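Local coordinates for protein beta-n-acetylhexosaminidase (Streptococcus pneumoniae, PDB 4AZH) that removes terminal beta-linked N-acetylglucosamine residues from glycans, as a family 20 glycoside hydrolase module of the pneumococcal exo-beta-D-N-acetylglucosaminidase StrH, at residues Tyr281-Gln286 against Trp330-Ser335; Val13-Ala18 against Met326-Ala331; Ile248-Lys253 against Ala261-Leu266; Gly181-Ala186 against Met226-Gly231. One frame throughout, in Å; residues are numbered along the deposited sequence. Where two conformers were deposited one is given.

Contact 1 (Tyr281-Gln286 against Trp330-Ser335); sequences YYILGQ and WADRPS. With LOG (N-acetylglucosaminono-1,5-lactone (Z)-oxime), chain E.
The indole of Trp-330 turns its five-membered-ring edge onto the face of Tyr-281, with planes 66° apart and centroids 4.2 Å from each other: a T-shaped pair. NE1 of Trp-330 sits 3.1 Å above the Tyr-281 ring plane, over the ring centre. Both aromatic side chains leave the backbone with CG anti to the carbonyl carbon (chi1 -84° in Tyr-281, -62° in Trp-330), which carries their rings to the sugar-like inhibitor N-acetylglucosaminono-1,5-lactone oxime. Its pyranose ring lies over one face of the indole, while Tyr-281 OH donates to inhibitor O7 at 2.6 Å. Asp-332 meets the other end of the ligand with one carboxylate oxygen for each hydroxyl, OD1 accepting from O4 and OD2 from O6.

Short parallel pairing of Ile-283 with Trp-330 fixes these positions: Trp-330 N donates to Tyr-282 O at 2.8 Å and Leu-284 N to Trp-330 O at 2.9 Å, both nearly straight. CD1 of Ile-283 reaches inhibitor O6 at 3.3 Å, and Ile-283 CG2 packs against Asp-332 CB at 4.0 Å. Water 1 joins Leu-284 O to Arg-333 N beyond the last direct backbone bond. The site thus combines an apolar aromatic floor with directional polar grips at the acetamido and O4/O6 ends, chemistry consistent with recognition of a terminal N-acetylglucosamine.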
# COMPACT_ATOMS: atom_id res chain seq x y z
N TYR A 281 2.41 11.89 -6.23
CA TYR A 281 3.01 11.81 -4.88
C TYR A 281 2.78 13.13 -4.09
O TYR A 281 2.96 14.23 -4.61
CB TYR A 281 4.52 11.62 -5.01
CG TYR A 281 5.00 10.21 -5.20
CD1 TYR A 281 4.12 9.16 -5.47
CD2 TYR A 281 6.36 9.92 -5.15
CE1 TYR A 281 4.57 7.86 -5.65
CE2 TYR A 281 6.83 8.63 -5.31
CZ TYR A 281 5.93 7.59 -5.56
OH TYR A 281 6.38 6.28 -5.72
N TYR A 282 2.35 13.01 -2.84
CA TYR A 282 2.44 14.13 -1.93
C TYR A 282 3.27 13.72 -0.71
O TYR A 282 3.05 12.67 -0.11
CB TYR A 282 1.06 14.62 -1.53
CG TYR A 282 1.09 15.64 -0.41
CD1 TYR A 282 1.89 16.79 -0.51
CD2 TYR A 282 0.32 15.46 0.74
CE1 TYR A 282 1.91 17.73 0.52
CE2 TYR A 282 0.33 16.40 1.77
CZ TYR A 282 1.12 17.53 1.65
OH TYR A 282 1.15 18.47 2.66
N ILE A 283 4.27 14.54 -0.41
CA ILE A 283 5.12 14.35 0.75
C ILE A 283 4.61 15.35 1.81
O ILE A 283 4.55 16.54 1.55
CB ILE A 283 6.57 14.63 0.37
CG1 ILE A 283 7.06 13.57 -0.63
CG2 ILE A 283 7.44 14.70 1.59
CD1 ILE A 283 8.27 14.03 -1.43
N LEU A 284 4.21 14.85 2.97
CA LEU A 284 3.62 15.66 4.03
C LEU A 284 4.50 16.88 4.28
O LEU A 284 5.70 16.75 4.54
CB LEU A 284 3.44 14.85 5.33
CG LEU A 284 2.53 13.61 5.38
CD1 LEU A 284 2.49 13.01 6.79
CD2 LEU A 284 1.10 13.90 4.89
N GLY A 285 3.89 18.06 4.15
CA GLY A 285 4.57 19.32 4.43
C GLY A 285 5.37 19.94 3.30
O GLY A 285 5.92 21.02 3.48
N GLN A 286 5.45 19.27 2.15
CA GLN A 286 6.26 19.77 1.02
C GLN A 286 5.67 21.08 0.53
O GLN A 286 4.46 21.22 0.41
CB GLN A 286 6.27 18.77 -0.14
CG GLN A 286 7.26 19.08 -1.25
CD GLN A 286 8.64 18.46 -1.03
OE1 GLN A 286 8.97 18.00 0.06
NE2 GLN A 286 9.46 18.47 -2.08
N TRP A 330 3.47 10.30 1.28
CA TRP A 330 4.72 9.90 1.87
C TRP A 330 5.07 10.83 3.00
O TRP A 330 4.61 11.97 3.02
CB TRP A 330 5.82 9.95 0.84
CG TRP A 330 5.59 9.01 -0.31
CD1 TRP A 330 5.13 9.33 -1.59
CD2 TRP A 330 5.85 7.56 -0.35
NE1 TRP A 330 5.08 8.20 -2.38
CE2 TRP A 330 5.49 7.11 -1.69
CE3 TRP A 330 6.29 6.63 0.58
CZ2 TRP A 330 5.59 5.79 -2.07
CZ3 TRP A 330 6.40 5.30 0.18
CH2 TRP A 330 6.05 4.89 -1.12
N ALA A 331 5.92 10.37 3.90
CA ALA A 331 6.28 11.14 5.09
C ALA A 331 7.80 11.28 5.27
O ALA A 331 8.34 10.99 6.34
CB ALA A 331 5.63 10.51 6.31
N ASP A 332 8.46 11.73 4.20
CA ASP A 332 9.96 11.78 4.13
C ASP A 332 10.55 12.55 5.30
O ASP A 332 11.64 12.22 5.79
CB ASP A 332 10.43 12.40 2.82
CG ASP A 332 10.05 11.57 1.60
OD1 ASP A 332 9.00 10.88 1.64
OD2 ASP A 332 10.81 11.59 0.60
N ARG A 333 9.82 13.57 5.73
CA ARG A 333 10.13 14.32 6.93
C ARG A 333 9.00 13.99 7.87
O ARG A 333 7.98 14.67 7.85
CB ARG A 333 10.12 15.82 6.61
CG ARG A 333 11.23 16.27 5.66
CD ARG A 333 11.06 17.72 5.22
NE ARG A 333 10.54 17.83 3.86
CZ ARG A 333 9.28 18.07 3.53
NH1 ARG A 333 8.34 18.25 4.46
NH2 ARG A 333 8.95 18.15 2.26
N PRO A 334 9.15 12.93 8.71
CA PRO A 334 7.98 12.40 9.44
C PRO A 334 7.52 13.30 10.57
O PRO A 334 6.45 13.05 11.14
CB PRO A 334 8.48 11.07 9.98
CG PRO A 334 9.92 11.35 10.26
CD PRO A 334 10.39 12.23 9.12
N SER A 335 8.27 14.35 10.87
CA SER A 335 7.82 15.30 11.88
C SER A 335 6.93 16.38 11.28
O SER A 335 6.36 17.20 12.01
CB SER A 335 9.00 15.89 12.62
OG SER A 335 9.61 16.87 11.83
C2 LOG E . 10.54 6.57 -2.24
C3 LOG E . 9.64 6.85 -1.04
C4 LOG E . 9.61 8.34 -0.82
C5 LOG E . 8.98 8.98 -2.05
C6 LOG E . 8.72 10.48 -1.79
C7 LOG E . 9.07 5.16 -3.66
C8 LOG E . 8.72 3.74 -4.12
N2 LOG E . 10.16 5.27 -2.84
O1 LOG E . 11.10 8.23 -5.28
O3 LOG E . 10.09 6.11 0.17
O4 LOG E . 8.78 8.65 0.27
O5 LOG E . 9.84 8.81 -3.13
O6 LOG E . 9.93 11.21 -1.77
C1 LOG E . 10.47 7.58 -3.25
O7 LOG E . 8.42 6.11 -4.08
N1 LOG E . 11.14 7.30 -4.32
O HOH W 1 7.10 14.49 5.20

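Contact 2 (Val13-Ala18 against Met326-Ala331); sequences VISIDA and MLSIWA. With LOG (N-acetylglucosaminono-1,5-lactone (Z)-oxime), chain E.
Closure of the TIM barrel of this family 20 catalytic domain is the setting here: strand 11-17, the first of the barrel, pairs in parallel with the last, strand 322-330. The segment axes approach to 4.6 Å at 20°, and four successive bridges run from Val-13 with Met-326 to Ile-16 with Ile-329. Backbone bonds pass back and forth: Leu-327 N to Val-13 O, Ser-15 N to Leu-327 O (2.7 Å), Ile-329 N to Ser-15 O, and a more bent Asp-17 N to Ile-329 O (137° at the hydrogen).

On one face Val-13, Ser-15, Met-326 and Ser-328 come together. Met-326 extends through chi2 and bends at chi3 (103°), bringing SD against both Val-13 CG1 and Ser-15 CB, 3.7 Å from each. The other face is aliphatic: Ile-14 CD1 touches Leu-327 CD2 at 3.8 Å and Ile-329 CG1 at 3.9 Å, while Ile-16 runs alongside Ile-329, with CD1 against its CG1. Helices 25-38 and 340-352 pack against this face.

At the C-terminal ends the pairing passes to a side chain. Asp-17 OD2 accepts from Ala-331 N at 3.0 Å on its anti side, somewhat out of the carboxylate plane, and also makes a salt bridge with Arg-20, a ligand-pocket residue. Water 2 links Ser-15 OG, which is also bonded to His-44, to Ile-329 O. This water sits 3.3 Å above one indole face of Trp-330; the inhibitor occupies the opposite face. Asp-17 therefore couples the barrel seam to the pocket, its carboxylate probably helping to position Arg-20.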
# COMPACT_ATOMS: atom_id res chain seq x y z
N VAL A 13 -6.33 2.93 -5.44
CA VAL A 13 -5.65 2.74 -4.17
C VAL A 13 -5.09 4.03 -3.62
O VAL A 13 -4.52 4.83 -4.37
CB VAL A 13 -4.49 1.72 -4.26
CG1 VAL A 13 -3.94 1.39 -2.87
CG2 VAL A 13 -4.91 0.45 -5.01
N ILE A 14 -5.25 4.25 -2.32
CA ILE A 14 -4.60 5.34 -1.61
C ILE A 14 -3.48 4.71 -0.77
O ILE A 14 -3.73 3.77 -0.03
CB ILE A 14 -5.61 6.17 -0.75
CG1 ILE A 14 -4.89 7.19 0.14
CG2 ILE A 14 -6.49 5.28 0.13
CD1 ILE A 14 -4.19 8.33 -0.59
N SER A 15 -2.26 5.20 -0.91
CA SER A 15 -1.14 4.67 -0.14
C SER A 15 -0.77 5.59 1.02
O SER A 15 -0.63 6.79 0.84
CB SER A 15 0.09 4.49 -1.02
OG SER A 15 1.20 4.10 -0.22
N ILE A 16 -0.57 5.01 2.21
CA ILE A 16 -0.16 5.79 3.38
C ILE A 16 1.15 5.29 3.97
O ILE A 16 1.25 4.14 4.36
CB ILE A 16 -1.22 5.76 4.51
CG1 ILE A 16 -2.61 6.16 3.97
CG2 ILE A 16 -0.79 6.67 5.66
CD1 ILE A 16 -2.71 7.64 3.57
N ASP A 17 2.13 6.19 4.06
CA ASP A 17 3.43 5.86 4.60
C ASP A 17 3.33 5.90 6.11
O ASP A 17 3.64 6.92 6.74
CB ASP A 17 4.49 6.85 4.06
CG ASP A 17 5.88 6.65 4.66
OD1 ASP A 17 6.14 5.63 5.37
OD2 ASP A 17 6.71 7.56 4.42
N ALA A 18 2.89 4.79 6.70
CA ALA A 18 2.80 4.71 8.17
C ALA A 18 4.00 3.98 8.69
O ALA A 18 3.95 3.37 9.74
CB ALA A 18 1.51 3.99 8.60
N MET A 326 -2.53 3.73 -8.12
CA MET A 326 -2.33 4.07 -6.72
C MET A 326 -1.77 5.50 -6.53
O MET A 326 -0.75 5.87 -7.11
CB MET A 326 -1.45 2.99 -6.04
CG MET A 326 -0.95 3.33 -4.66
SD MET A 326 -0.41 1.92 -3.67
CE MET A 326 1.38 2.03 -3.77
N LEU A 327 -2.47 6.28 -5.71
CA LEU A 327 -2.02 7.60 -5.29
C LEU A 327 -1.28 7.52 -3.94
O LEU A 327 -1.75 6.86 -3.00
CB LEU A 327 -3.23 8.48 -5.15
CG LEU A 327 -2.90 9.96 -5.03
CD1 LEU A 327 -3.83 10.79 -5.89
CD2 LEU A 327 -2.92 10.36 -3.57
N SER A 328 -0.13 8.20 -3.80
CA SER A 328 0.73 7.92 -2.64
C SER A 328 1.04 9.12 -1.76
O SER A 328 1.45 10.19 -2.26
CB SER A 328 2.02 7.24 -3.09
OG SER A 328 1.72 6.15 -3.97
N ILE A 329 0.84 8.94 -0.45
CA ILE A 329 1.20 9.96 0.53
C ILE A 329 2.43 9.49 1.29
O ILE A 329 2.43 8.40 1.86
CB ILE A 329 0.07 10.23 1.56
CG1 ILE A 329 -1.29 10.41 0.87
CG2 ILE A 329 0.45 11.42 2.44
CD1 ILE A 329 -1.35 11.52 -0.17
N TRP A 330 3.47 10.30 1.28
CA TRP A 330 4.72 9.90 1.87
C TRP A 330 5.07 10.83 3.00
O TRP A 330 4.61 11.97 3.02
CB TRP A 330 5.82 9.95 0.84
CG TRP A 330 5.59 9.01 -0.31
CD1 TRP A 330 5.13 9.33 -1.59
CD2 TRP A 330 5.85 7.56 -0.35
NE1 TRP A 330 5.08 8.20 -2.38
CE2 TRP A 330 5.49 7.11 -1.69
CE3 TRP A 330 6.29 6.63 0.58
CZ2 TRP A 330 5.59 5.79 -2.07
CZ3 TRP A 330 6.40 5.30 0.18
CH2 TRP A 330 6.05 4.89 -1.12
N ALA A 331 5.92 10.37 3.90
CA ALA A 331 6.28 11.14 5.09
C ALA A 331 7.80 11.28 5.27
O ALA A 331 8.34 10.99 6.34
CB ALA A 331 5.63 10.51 6.31
C2 LOG E . 10.54 6.57 -2.24
C3 LOG E . 9.64 6.85 -1.04
C4 LOG E . 9.61 8.34 -0.82
C5 LOG E . 8.98 8.98 -2.05
C6 LOG E . 8.72 10.48 -1.79
C7 LOG E . 9.07 5.16 -3.66
C8 LOG E . 8.72 3.74 -4.12
N2 LOG E . 10.16 5.27 -2.84
O1 LOG E . 11.10 8.23 -5.28
O3 LOG E . 10.09 6.11 0.17
O4 LOG E . 8.78 8.65 0.27
O5 LOG E . 9.84 8.81 -3.13
O6 LOG E . 9.93 11.21 -1.77
C1 LOG E . 10.47 7.58 -3.25
O7 LOG E . 8.42 6.11 -4.08
N1 LOG E . 11.14 7.30 -4.32
O HOH W 2 2.77 6.08 0.21

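Contact 3 (Ile248-Lys253 against Ala261-Leu266); sequences ISYWSK and ASPQYL. With LOG (N-acetylglucosaminono-1,5-lactone (Z)-oxime), chain E.
Segments 248-253 and 261-266 face each other without backbone pairing, their closest CA atoms, 5.9 Å apart, being those of Lys-253, beyond the strand, and Ser-262, just before the helix. The contact belongs to a beta-alpha unit of the TIM barrel: a strand that leads to the active site packs against the helix that follows it in the chain.

Tyr-250 does most of the joining. With CG anti to the backbone N (chi1 -159°), its ring reaches across to the helix start, where Tyr-250 OH donates to Ala-261 O at 2.7 Å, in the carbonyl plane and on a lone pair. Pro-263 lies over one ring face in a CH-pi contact, CB being 4.1 Å from the Tyr-250 ring centroid and 16° off the normal. Leu-266 comes instead at the ring edge, its CD1 in the plane and 3.9 Å from Tyr-250 CE2. Leu-266 CD1 also meets Ile-248 CG2 at 4.0 Å, and Phe-273 of the neighbouring strand touches Ile-248, Pro-263 and Leu-266.

The helix begins with Ser-262 as N-cap: its OG accepts from Tyr-265 N at 3.0 Å. Alongside, the aliphatic chain of Lys-253 runs past the cap, with CD 3.7 Å from Ser-262 CA. Trp-251, next to Tyr-250 in sequence, takes no part in the helix packing and places one indole face toward the inhibitor. Its NE1 is hydrogen-bonded to Asp-230 OD1. At the exposed end of the contact, water 3 accepts from Lys-253 NZ and donates to Gln-264 OE1, each at 3.0 Å.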
# COMPACT_ATOMS: atom_id res chain seq x y z
N ILE A 248 3.97 -5.43 -10.04
CA ILE A 248 4.93 -4.32 -10.01
C ILE A 248 4.26 -2.98 -9.77
O ILE A 248 3.54 -2.50 -10.62
CB ILE A 248 5.69 -4.25 -11.33
CG1 ILE A 248 6.51 -5.53 -11.54
CG2 ILE A 248 6.62 -3.06 -11.33
CD1 ILE A 248 7.65 -5.68 -10.55
N SER A 249 4.49 -2.39 -8.60
CA SER A 249 4.04 -1.00 -8.32
C SER A 249 5.04 -0.02 -8.98
O SER A 249 6.16 0.17 -8.47
CB SER A 249 3.90 -0.75 -6.81
OG SER A 249 3.76 0.64 -6.48
N TYR A 250 4.63 0.57 -10.11
CA TYR A 250 5.52 1.36 -11.00
C TYR A 250 5.29 2.85 -10.78
O TYR A 250 4.18 3.38 -11.00
CB TYR A 250 5.31 1.02 -12.49
CG TYR A 250 6.52 1.41 -13.36
CD1 TYR A 250 6.77 2.76 -13.69
CD2 TYR A 250 7.42 0.44 -13.82
CE1 TYR A 250 7.89 3.13 -14.43
CE2 TYR A 250 8.54 0.80 -14.58
CZ TYR A 250 8.77 2.14 -14.88
OH TYR A 250 9.86 2.49 -15.62
N TRP A 251 6.36 3.54 -10.37
CA TRP A 251 6.23 4.95 -10.02
C TRP A 251 7.05 5.93 -10.85
O TRP A 251 6.73 7.14 -10.87
CB TRP A 251 6.46 5.14 -8.52
CG TRP A 251 7.90 4.96 -8.18
CD1 TRP A 251 8.56 3.77 -7.89
CD2 TRP A 251 8.92 6.00 -8.14
NE1 TRP A 251 9.90 4.01 -7.68
CE2 TRP A 251 10.18 5.33 -7.81
CE3 TRP A 251 8.92 7.39 -8.34
CZ2 TRP A 251 11.38 6.03 -7.69
CZ3 TRP A 251 10.14 8.08 -8.20
CH2 TRP A 251 11.34 7.41 -7.88
N SER A 252 8.09 5.43 -11.54
CA SER A 252 9.05 6.26 -12.30
C SER A 252 10.09 5.39 -12.99
O SER A 252 10.41 4.29 -12.51
CB SER A 252 9.81 7.25 -11.40
OG SER A 252 10.97 7.80 -12.01
N LYS A 253 10.66 5.91 -14.07
CA LYS A 253 11.78 5.23 -14.74
C LYS A 253 13.14 5.72 -14.19
O LYS A 253 14.20 5.32 -14.67
CB LYS A 253 11.70 5.38 -16.26
CG LYS A 253 12.66 4.43 -16.97
CD LYS A 253 12.49 4.39 -18.47
CE LYS A 253 12.91 5.69 -19.15
NZ LYS A 253 12.50 5.49 -20.56
N ALA A 261 14.40 -0.12 -15.35
CA ALA A 261 13.68 -0.75 -16.47
C ALA A 261 12.51 0.11 -16.89
O ALA A 261 11.80 0.64 -16.03
CB ALA A 261 13.14 -2.12 -16.07
N SER A 262 12.30 0.24 -18.19
CA SER A 262 11.13 0.95 -18.69
C SER A 262 9.93 0.06 -18.45
O SER A 262 10.07 -1.17 -18.40
CB SER A 262 11.25 1.22 -20.17
OG SER A 262 11.23 -0.01 -20.89
N PRO A 263 8.74 0.67 -18.35
CA PRO A 263 7.55 -0.16 -18.20
C PRO A 263 7.30 -1.01 -19.44
O PRO A 263 6.72 -2.09 -19.33
CB PRO A 263 6.42 0.85 -17.96
CG PRO A 263 6.95 2.17 -18.37
CD PRO A 263 8.44 2.11 -18.20
N GLN A 264 7.73 -0.51 -20.60
CA GLN A 264 7.69 -1.30 -21.85
C GLN A 264 8.48 -2.61 -21.65
O GLN A 264 8.02 -3.68 -21.99
CB GLN A 264 8.24 -0.52 -23.05
CG GLN A 264 7.35 0.62 -23.57
CD GLN A 264 7.81 2.01 -23.09
OE1 GLN A 264 8.24 2.16 -21.95
NE2 GLN A 264 7.73 3.02 -23.97
N TYR A 265 9.66 -2.52 -21.07
CA TYR A 265 10.48 -3.71 -20.91
C TYR A 265 9.86 -4.67 -19.92
O TYR A 265 9.81 -5.84 -20.17
CB TYR A 265 11.89 -3.35 -20.50
CG TYR A 265 12.85 -4.53 -20.59
CD1 TYR A 265 13.42 -4.92 -21.82
CD2 TYR A 265 13.18 -5.25 -19.45
CE1 TYR A 265 14.29 -5.99 -21.89
CE2 TYR A 265 14.05 -6.31 -19.51
CZ TYR A 265 14.60 -6.67 -20.72
OH TYR A 265 15.45 -7.73 -20.73
N LEU A 266 9.36 -4.16 -18.80
CA LEU A 266 8.74 -5.02 -17.81
C LEU A 266 7.44 -5.65 -18.36
O LEU A 266 7.24 -6.85 -18.21
CB LEU A 266 8.49 -4.25 -16.52
CG LEU A 266 9.67 -3.73 -15.69
CD1 LEU A 266 9.12 -3.04 -14.47
CD2 LEU A 266 10.68 -4.80 -15.25
C2 LOG E . 10.54 6.57 -2.24
C3 LOG E . 9.64 6.85 -1.04
C4 LOG E . 9.61 8.34 -0.82
C5 LOG E . 8.98 8.98 -2.05
C6 LOG E . 8.72 10.48 -1.79
C7 LOG E . 9.07 5.16 -3.66
C8 LOG E . 8.72 3.74 -4.12
N2 LOG E . 10.16 5.27 -2.84
O1 LOG E . 11.10 8.23 -5.28
O3 LOG E . 10.09 6.11 0.17
O4 LOG E . 8.78 8.65 0.27
O5 LOG E . 9.84 8.81 -3.13
O6 LOG E . 9.93 11.21 -1.77
C1 LOG E . 10.47 7.58 -3.25
O7 LOG E . 8.42 6.11 -4.08
N1 LOG E . 11.14 7.30 -4.32
O HOH W 3 9.70 4.64 -20.99

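Contact 4 (Gly181-Ala186 against Met226-Gly231). With LOG (N-acetylglucosaminono-1,5-lactone (Z)-oxime), chain E; EDO (1,2-ethanediol), chain G; EDO (1,2-ethanediol), chain F.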
# COMPACT_ATOMS: atom_id res chain seq x y z
N GLY A 181 8.36 -4.50 -1.25
CA GLY A 181 9.01 -3.22 -1.54
C GLY A 181 10.20 -3.34 -2.47
O GLY A 181 10.03 -3.45 -3.69
N THR A 182 11.39 -3.34 -1.85
CA THR A 182 12.69 -3.46 -2.49
C THR A 182 13.18 -2.22 -3.23
O THR A 182 14.15 -2.32 -4.00
CB THR A 182 12.85 -4.71 -3.40
OG1 THR A 182 12.19 -4.49 -4.65
CG2 THR A 182 12.32 -5.98 -2.71
N ASP A 183 12.54 -1.06 -3.01
CA ASP A 183 13.07 0.19 -3.54
C ASP A 183 14.36 0.71 -2.83
O ASP A 183 14.58 0.45 -1.64
CB ASP A 183 11.99 1.29 -3.56
CG ASP A 183 11.43 1.63 -2.17
OD1 ASP A 183 11.15 0.71 -1.36
OD2 ASP A 183 11.27 2.85 -1.89
N GLU A 184 15.18 1.44 -3.58
CA GLU A 184 16.34 2.19 -3.08
C GLU A 184 17.40 1.34 -2.35
O GLU A 184 17.44 1.28 -1.11
CB GLU A 184 15.87 3.40 -2.23
CG GLU A 184 14.95 4.40 -2.97
CD GLU A 184 14.59 5.68 -2.18
OE1 GLU A 184 15.53 6.39 -1.74
OE2 GLU A 184 13.40 5.98 -2.03
N TYR A 185 18.28 0.68 -3.10
CA TYR A 185 19.33 -0.11 -2.47
C TYR A 185 20.52 0.75 -2.01
O TYR A 185 21.30 1.20 -2.82
CB TYR A 185 19.83 -1.30 -3.34
CG TYR A 185 20.63 -2.24 -2.45
CD1 TYR A 185 21.98 -2.00 -2.20
CD2 TYR A 185 20.02 -3.30 -1.77
CE1 TYR A 185 22.70 -2.79 -1.34
CE2 TYR A 185 20.74 -4.12 -0.91
CZ TYR A 185 22.09 -3.85 -0.69
OH TYR A 185 22.84 -4.63 0.18
N ALA A 186 20.68 0.92 -0.70
CA ALA A 186 21.75 1.73 -0.13
C ALA A 186 21.98 3.06 -0.85
O ALA A 186 23.12 3.44 -1.13
CB ALA A 186 23.06 0.93 -0.02
N MET A 226 3.72 -8.14 -4.17
CA MET A 226 3.85 -6.84 -4.80
C MET A 226 5.26 -6.34 -4.47
O MET A 226 5.81 -6.71 -3.42
CB MET A 226 2.79 -5.90 -4.27
CG MET A 226 2.75 -4.48 -4.82
SD MET A 226 1.34 -3.64 -4.04
CE MET A 226 1.62 -1.90 -4.34
N ALA A 227 5.82 -5.51 -5.35
CA ALA A 227 7.09 -4.83 -5.09
C ALA A 227 7.18 -3.61 -5.98
O ALA A 227 6.43 -3.51 -6.98
CB ALA A 227 8.29 -5.75 -5.35
N PHE A 228 8.07 -2.67 -5.64
CA PHE A 228 8.22 -1.53 -6.52
C PHE A 228 9.11 -1.92 -7.68
O PHE A 228 9.80 -2.96 -7.64
CB PHE A 228 8.79 -0.32 -5.83
CG PHE A 228 7.97 0.17 -4.68
CD1 PHE A 228 6.72 0.76 -4.88
CD2 PHE A 228 8.45 0.08 -3.39
CE1 PHE A 228 5.97 1.25 -3.80
CE2 PHE A 228 7.70 0.56 -2.30
CZ PHE A 228 6.45 1.13 -2.51
N ASN A 229 9.07 -1.08 -8.71
CA ASN A 229 9.73 -1.39 -9.97
C ASN A 229 11.25 -1.31 -9.92
O ASN A 229 11.93 -2.02 -10.67
CB ASN A 229 9.18 -0.48 -11.10
CG ASN A 229 9.49 0.97 -10.87
OD1 ASN A 229 8.78 1.70 -10.14
ND2 ASN A 229 10.55 1.43 -11.51
N ASP A 230 11.78 -0.45 -9.04
CA ASP A 230 13.20 -0.04 -9.12
C ASP A 230 14.17 -1.19 -9.40
O ASP A 230 14.94 -1.14 -10.35
CB ASP A 230 13.64 0.69 -7.85
CG ASP A 230 12.65 1.70 -7.36
OD1 ASP A 230 11.42 1.44 -7.36
OD2 ASP A 230 13.09 2.77 -6.92
N GLY A 231 14.12 -2.23 -8.57
CA GLY A 231 15.08 -3.32 -8.66
C GLY A 231 14.99 -4.30 -9.83
O GLY A 231 15.94 -5.02 -10.08
C2 LOG E . 10.54 6.57 -2.24
C3 LOG E . 9.64 6.85 -1.04
C4 LOG E . 9.61 8.34 -0.82
C5 LOG E . 8.98 8.98 -2.05
C6 LOG E . 8.72 10.48 -1.79
C7 LOG E . 9.07 5.16 -3.66
C8 LOG E . 8.72 3.74 -4.12
N2 LOG E . 10.16 5.27 -2.84
O1 LOG E . 11.10 8.23 -5.28
O3 LOG E . 10.09 6.11 0.17
O4 LOG E . 8.78 8.65 0.27
O5 LOG E . 9.84 8.81 -3.13
O6 LOG E . 9.93 11.21 -1.77
C1 LOG E . 10.47 7.58 -3.25
O7 LOG E . 8.42 6.11 -4.08
N1 LOG E . 11.14 7.30 -4.32
C1 EDO G . 15.14 9.75 0.24
O1 EDO G . 15.97 8.59 0.22
C2 EDO G . 13.72 9.24 0.40
O2 EDO G . 13.52 8.18 -0.57
C1 EDO F . 27.06 -5.57 0.14
O1 EDO F . 25.62 -5.66 0.06
C2 EDO F . 27.49 -4.14 0.39
O2 EDO F . 27.79 -3.99 1.78
O HOH W 4 12.32 -2.44 -6.53
O HOH W 5 15.37 2.50 -6.06
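Backbone hydrogen bonding joins two adjacent strand ends of the TIM barrel here: Phe-228 N donates to Gly-181 O at 2.9 Å, where strands 177-181 and 224-228 run out toward the active site. Gly-181 O also accepts from Thr-182 OG1 at 2.6 Å, so two donors grip it. The positive phi of Gly-181 (86°) turns the chain just before the pocket residues Asp-183 and Glu-184.

Ring and carboxylate packing comes next. The Asp-183 carboxylate runs alongside the Phe-228 ring, with OD1 of Asp-183 3.4 Å from Phe-228 CD2 and the two planes 66° apart. The inhibitor's acetamido methyl C8 sits 3.5 Å above the Phe-228 ring plane, over its centre.

Polar contacts with the ligand divide the Asp-183 carboxylate. Asp-183 OD2 accepts from inhibitor N2 at 2.8 Å, whereas OD1 is held by Asn-117, a second-shell residue that would fix the carboxylate's rotation. In family 20 enzymes an adjacent Asp-Glu pair serves substrate-assisted catalysis, the aspartate orienting the acetamido group and the glutamate acting as general acid/base; Asp-183 and Glu-184 probably do the same.

Waters complete the junction. Water 5 accepts from Glu-184 N and donates to OD2 of Asp-230, a residue whose OD1 accepts from Trp-251 NE1. Water 4 donates to Thr-182 OG1 and Phe-228 O and accepts from Gly-231 N at 2.7 Å.

How the contacts relate
From the N terminus, strand 11-17 opens contact 2, which closes only at 326-331, spanning over 300 residues and sealing the barrel between its first and last strands. Within that span the other loops follow in series: contact 4 closes 181-186 onto 226-231, contact 3 closes the short connection from 248-253 to 261-266, and contact 1 then opens at 281-286. Contact 1 ends at 330-335, sharing Trp-330 and Ala-331 with contact 2 and running just past its close, so those two loops overlap. Contacts 3 and 4 join through neighbouring strands, Ser-249 N lying 2.8 Å from Ala-227 O. All four converge on the inhibitor, where Trp-330 CH2 meets Phe-228 CZ at 4.0 Å.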